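PDB 2RK5: putative hemolysin from Streptococcus mutans UA159, which is a membrane protein of uncertain function, possibly a flavin adenine dinucleotide binder, represented here by its transporter-associated (CorC/HlyC) domain alone. Local coordinates for residues A[25-29]-A[61-66]; A[37-41]-A[67-71]. All coordinates share one frame; numbering follows the deposited sequence.

Contacts 1 and 2 both draw on strand 64-74 of the antiparallel sheet. Contact 1 lies at its start, where a hairpin turn meets the loop leaving helix 18-25; contact 2 lies further along, under helix 37-45. Their centres are about 14 Å apart, and their segments alternate along the chain, so the connections are interlaced. Leu29 of contact 1 joins them: its CD1 lies 3.9 Å from CE2 of Phe40 and 4.0 Å from CD1 of Ile37. The partly buried polar edge thus passes directly into the hydrophobic interior. The centre of contact 2 lies about 3 Å, and that of contact 1 about 12 Å, from the centre of the chain.

Contact 1: A[25-29]-A[61-66]; sequences FETDL and SNGKHL
Thr27 and Ser61 bring the two backbones nearest, their CA atoms 5.3 Å apart, where the loop leaving helix 18-25 passes the type I' turn, Ser61 to Lys64, of a beta hairpin. Asn62 and Gly63 suit the middle of this turn because both residues there need positive phi. The loop is fastened to it chiefly by polar groups. Glu26, which ends helical geometry with a positive phi of its own, presents its carbonyl to the hairpin. Lys64 NZ approaches Glu26 O to 2.6 Å, with a C=O...N angle of 144°. A bend at chi2 (101°) curls the lysine chain back over the turn, where NZ also donates to Asn62 O. Two oxygens of different segments therefore share one ammonium group, binding loop and turn together. Glu26 O has a second donor, Asn62 ND2 at 3.2 Å, which sits above the carbonyl plane while the oxygen lies in the amide plane of Asn62.

At the other end, Ser61 OG, held anti to its own nitrogen (chi1 175°), accepts from Asp28 N at 2.8 Å; a small hydroxyl suits this place because it can come close to the loop backbone. Its approach to Asp28 OD1 is doubtfully short. Thr27 turns its OG1 to Asn22 of helix 18-25 and its methyl to the hairpin, with CG2 4.0 Å from Leu66 CD1. Beneath the polar layer, Leu29 and Leu66 meet tip to tip, CD1 to CD1 at 4.1 Å.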
loop_
_atom_site.group_PDB
_atom_site.type_symbol
_atom_site.label_atom_id
_atom_site.label_comp_id
_atom_site.label_asym_id
_atom_site.label_seq_id
_atom_site.Cartn_x
_atom_site.Cartn_y
_atom_site.Cartn_z
ATOM N N PHE A 25 -8.488 20.461 -6.433
ATOM C CA PHE A 25 -8.799 20.074 -7.810
ATOM C C PHE A 25 -10.251 20.225 -8.200
ATOM O O PHE A 25 -10.593 20.013 -9.360
ATOM C CB PHE A 25 -8.305 18.632 -8.089
ATOM C CG PHE A 25 -6.812 18.510 -8.114
ATOM C CD1 PHE A 25 -6.103 18.934 -9.227
ATOM C CD2 PHE A 25 -6.112 18.010 -7.037
ATOM C CE1 PHE A 25 -4.732 18.832 -9.258
ATOM C CE2 PHE A 25 -4.745 17.949 -7.066
ATOM C CZ PHE A 25 -4.061 18.352 -8.173
ATOM N N GLU A 26 -11.089 20.646 -7.255
ATOM C CA GLU A 26 -12.531 20.863 -7.513
ATOM C C GLU A 26 -13.202 19.567 -7.941
ATOM O O GLU A 26 -14.020 19.517 -8.876
ATOM C CB GLU A 26 -12.781 22.019 -8.509
ATOM C CG GLU A 26 -12.075 23.293 -8.052
ATOM C CD GLU A 26 -12.468 24.574 -8.809
ATOM O OE1 GLU A 26 -13.220 24.525 -9.797
ATOM O OE2 GLU A 26 -12.008 25.658 -8.375
ATOM N N THR A 27 -12.856 18.495 -7.227
ATOM C CA THR A 27 -13.393 17.183 -7.516
ATOM C C THR A 27 -14.130 16.643 -6.275
ATOM O O THR A 27 -14.246 17.343 -5.243
ATOM C CB THR A 27 -12.241 16.225 -7.929
ATOM O OG1 THR A 27 -11.196 16.294 -6.955
ATOM C CG2 THR A 27 -11.664 16.649 -9.272
ATOM N N ASP A 28 -14.654 15.426 -6.417
ATOM C CA ASP A 28 -15.448 14.760 -5.382
ATOM C C ASP A 28 -15.090 13.272 -5.275
ATOM O O ASP A 28 -15.969 12.409 -5.151
ATOM C CB ASP A 28 -16.971 14.948 -5.658
ATOM C CG ASP A 28 -17.464 14.172 -6.912
ATOM O OD1 ASP A 28 -16.644 13.582 -7.668
ATOM O OD2 ASP A 28 -18.706 14.141 -7.131
ATOM N N LEU A 29 -13.796 12.984 -5.271
ATOM C CA LEU A 29 -13.329 11.599 -5.184
ATOM C C LEU A 29 -13.673 11.044 -3.820
ATOM O O LEU A 29 -13.569 11.755 -2.829
ATOM C CB LEU A 29 -11.822 11.534 -5.340
ATOM C CG LEU A 29 -11.286 12.072 -6.665
ATOM C CD1 LEU A 29 -9.792 11.803 -6.784
ATOM C CD2 LEU A 29 -12.112 11.493 -7.839
ATOM N N SER A 61 -14.426 13.278 -12.468
ATOM C CA SER A 61 -15.108 13.885 -11.334
ATOM C C SER A 61 -15.392 15.367 -11.605
ATOM O O SER A 61 -14.494 16.144 -11.981
ATOM C CB SER A 61 -14.272 13.731 -10.061
ATOM O OG SER A 61 -14.888 14.426 -8.989
ATOM N N ASN A 62 -16.658 15.748 -11.450
ATOM C CA ASN A 62 -17.046 17.167 -11.593
ATOM C C ASN A 62 -16.586 17.709 -12.928
ATOM O O ASN A 62 -16.150 18.854 -13.046
ATOM C CB ASN A 62 -16.537 18.000 -10.411
ATOM C CG ASN A 62 -17.288 17.694 -9.120
ATOM O OD1 ASN A 62 -18.307 16.990 -9.137
ATOM N ND2 ASN A 62 -16.796 18.213 -7.999
ATOM N N GLY A 63 -16.712 16.853 -13.935
ATOM C CA GLY A 63 -16.387 17.207 -15.298
ATOM C C GLY A 63 -14.910 17.266 -15.626
ATOM O O GLY A 63 -14.547 17.585 -16.758
ATOM N N LYS A 64 -14.066 16.968 -14.648
ATOM C CA LYS A 64 -12.626 16.851 -14.878
ATOM C C LYS A 64 -12.258 15.372 -15.064
ATOM O O LYS A 64 -12.777 14.491 -14.343
ATOM C CB LYS A 64 -11.822 17.392 -13.695
ATOM C CG LYS A 64 -11.963 18.896 -13.404
ATOM C CD LYS A 64 -12.934 19.036 -12.209
ATOM C CE LYS A 64 -13.365 20.417 -11.952
ATOM N NZ LYS A 64 -14.636 20.504 -11.229
ATOM N N HIS A 65 -11.404 15.090 -16.048
ATOM C CA HIS A 65 -10.788 13.775 -16.168
ATOM C C HIS A 65 -9.430 13.880 -15.503
ATOM O O HIS A 65 -8.691 14.801 -15.775
ATOM C CB HIS A 65 -10.615 13.351 -17.627
ATOM C CG HIS A 65 -9.783 12.116 -17.800
ATOM N ND1 HIS A 65 -10.324 10.858 -17.968
ATOM C CD2 HIS A 65 -8.440 11.952 -17.843
ATOM C CE1 HIS A 65 -9.349 9.978 -18.102
ATOM N NE2 HIS A 65 -8.193 10.614 -18.018
ATOM N N LEU A 66 -9.139 12.954 -14.595
ATOM C CA LEU A 66 -7.861 12.915 -13.887
ATOM C C LEU A 66 -7.165 11.613 -14.249
ATOM O O LEU A 66 -7.782 10.545 -14.245
ATOM C CB LEU A 66 -8.085 12.917 -12.387
ATOM C CG LEU A 66 -8.838 14.076 -11.738
ATOM C CD1 LEU A 66 -8.915 13.898 -10.211
ATOM C CD2 LEU A 66 -8.187 15.338 -12.069
#

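Contact 2: A[37-41]-A[67-71]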
loop_
_atom_site.group_PDB
_atom_site.type_symbol
_atom_site.label_atom_id
_atom_site.label_comp_id
_atom_site.label_asym_id
_atom_site.label_seq_id
_atom_site.Cartn_x
_atom_site.Cartn_y
_atom_site.Cartn_z
ATOM N N ILE A 37 -5.167 10.553 -0.912
ATOM C CA ILE A 37 -5.069 10.336 -2.349
ATOM C C ILE A 37 -4.269 9.067 -2.659
ATOM O O ILE A 37 -4.659 8.326 -3.584
ATOM C CB ILE A 37 -4.545 11.578 -3.079
ATOM C CG1 ILE A 37 -4.751 11.437 -4.596
ATOM C CG2 ILE A 37 -3.106 11.927 -2.674
ATOM C CD1 ILE A 37 -6.197 11.251 -5.018
ATOM N N ALA A 38 -3.212 8.772 -1.899
ATOM C CA ALA A 38 -2.512 7.476 -2.110
ATOM C C ALA A 38 -3.443 6.295 -1.847
ATOM O O ALA A 38 -3.419 5.289 -2.569
ATOM C CB ALA A 38 -1.250 7.339 -1.254
ATOM N N GLY A 39 -4.237 6.383 -0.791
ATOM C CA GLY A 39 -5.171 5.317 -0.475
ATOM C C GLY A 39 -6.164 5.134 -1.605
ATOM O O GLY A 39 -6.509 3.999 -1.973
ATOM N N PHE A 40 -6.684 6.244 -2.126
ATOM C CA PHE A 40 -7.645 6.189 -3.239
ATOM C C PHE A 40 -7.008 5.530 -4.478
ATOM O O PHE A 40 -7.605 4.656 -5.148
ATOM C CB PHE A 40 -8.127 7.599 -3.552
ATOM C CG PHE A 40 -9.072 7.678 -4.703
ATOM C CD1 PHE A 40 -10.418 7.544 -4.516
ATOM C CD2 PHE A 40 -8.603 7.906 -5.970
ATOM C CE1 PHE A 40 -11.287 7.587 -5.573
ATOM C CE2 PHE A 40 -9.462 7.965 -7.057
ATOM C CZ PHE A 40 -10.809 7.799 -6.856
ATOM N N TYR A 41 -5.787 5.968 -4.799
ATOM C CA TYR A 41 -5.076 5.440 -5.968
ATOM C C TYR A 41 -4.788 3.956 -5.787
ATOM O O TYR A 41 -5.052 3.133 -6.688
ATOM C CB TYR A 41 -3.788 6.212 -6.143
ATOM C CG TYR A 41 -2.801 5.578 -7.058
ATOM C CD1 TYR A 41 -2.823 5.815 -8.434
ATOM C CD2 TYR A 41 -1.761 4.819 -6.549
ATOM C CE1 TYR A 41 -1.863 5.257 -9.289
ATOM C CE2 TYR A 41 -0.820 4.232 -7.399
ATOM C CZ TYR A 41 -0.849 4.478 -8.755
ATOM O OH TYR A 41 0.130 3.919 -9.550
ATOM N N GLU A 67 -5.866 11.711 -14.502
ATOM C CA GLU A 67 -5.014 10.526 -14.648
ATOM C C GLU A 67 -4.010 10.563 -13.496
ATOM O O GLU A 67 -3.291 11.545 -13.334
ATOM C CB GLU A 67 -4.303 10.482 -16.004
ATOM C CG GLU A 67 -3.439 9.248 -16.168
ATOM C CD GLU A 67 -2.719 9.163 -17.501
ATOM O OE1 GLU A 67 -2.682 10.162 -18.221
ATOM O OE2 GLU A 67 -2.150 8.094 -17.794
ATOM N N LEU A 68 -3.994 9.507 -12.687
ATOM C CA LEU A 68 -3.113 9.410 -11.520
ATOM C C LEU A 68 -2.042 8.365 -11.828
ATOM O O LEU A 68 -2.373 7.262 -12.237
ATOM C CB LEU A 68 -3.888 8.978 -10.292
ATOM C CG LEU A 68 -4.883 9.916 -9.626
ATOM C CD1 LEU A 68 -5.921 10.347 -10.590
ATOM C CD2 LEU A 68 -5.525 9.187 -8.457
ATOM N N ILE A 69 -0.781 8.726 -11.605
ATOM C CA ILE A 69 0.354 7.852 -11.884
ATOM C C ILE A 69 1.337 7.910 -10.731
ATOM O O ILE A 69 1.641 8.981 -10.233
ATOM C CB ILE A 69 1.108 8.260 -13.169
ATOM C CG1 ILE A 69 0.161 8.587 -14.321
ATOM C CG2 ILE A 69 2.049 7.129 -13.593
ATOM C CD1 ILE A 69 0.902 9.110 -15.577
ATOM N N ASN A 70 1.874 6.766 -10.323
ATOM C CA ASN A 70 2.875 6.809 -9.257
ATOM C C ASN A 70 4.087 7.593 -9.718
ATOM O O ASN A 70 4.574 7.404 -10.847
ATOM C CB ASN A 70 3.285 5.424 -8.798
ATOM C CG ASN A 70 3.742 4.549 -9.928
ATOM O OD1 ASN A 70 2.947 4.261 -10.805
ATOM N ND2 ASN A 70 4.997 4.063 -9.879
ATOM N N ASP A 71 4.569 8.469 -8.835
ATOM C CA ASP A 71 5.824 9.173 -9.049
ATOM C C ASP A 71 6.932 8.715 -8.101
ATOM O O ASP A 71 8.105 8.768 -8.454
ATOM C CB ASP A 71 5.593 10.679 -8.917
ATOM C CG ASP A 71 6.869 11.493 -9.059
ATOM O OD1 ASP A 71 7.360 11.648 -10.189
ATOM O OD2 ASP A 71 7.370 11.998 -8.016
#
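Tyr41 and Leu68 run past each other in opposite directions, the tyrosine reaching down from helix 37-45 and the leucine rising from strand 64-74. Tyr41 CD1 lies alongside Leu68 CB at 3.8 Å, and the edge of the ring continues down to the strand backbone, where CE1 is 3.6 Å from Leu68 O, near the ring plane. With CG anti to the backbone N of Tyr41 (chi1 165°), the ring is directed away from the helix and spans the gap to the sheet. A long, flat residue with a polar end suits this place: its hydrocarbon part packs against leucine, while its hydroxyl reaches the backbone of Glu55, just ahead of strand 56-61, beside Asn70. There Tyr41 OH hydrogen-bonds to Glu55 O and stands 3.1 Å from Asn70 OD1. The ring and the Asn70 amide cross with their planes 40° apart. Glu55 engages both residues, taking the Tyr41 hydroxyl on its O and giving its N-H to Asn70 OD1.

Leu68 CD2 lies among all three helix side chains. It meets Ile37 CD1 tip to tip at 4.1 Å, touches the edge of the Phe40 ring, 4.2 Å from CD2 of Phe40 and near the ring plane, and lies 4.1 Å from Tyr41 CB. The Phe40 and Leu68 side chains cross at about a right angle. A leucine suits the strand here because it puts a methyl far enough out to reach the helix side chains. Ile83 of strand 77-85 also packs on Leu68.

The helix and strand segments cross at -98°, with axes 10.1 Å apart at closest approach. This is the layered alpha+beta arrangement of the transporter-associated domain: helices lie across one face of an antiparallel sheet and enclose a hydrophobic core between helices and sheet.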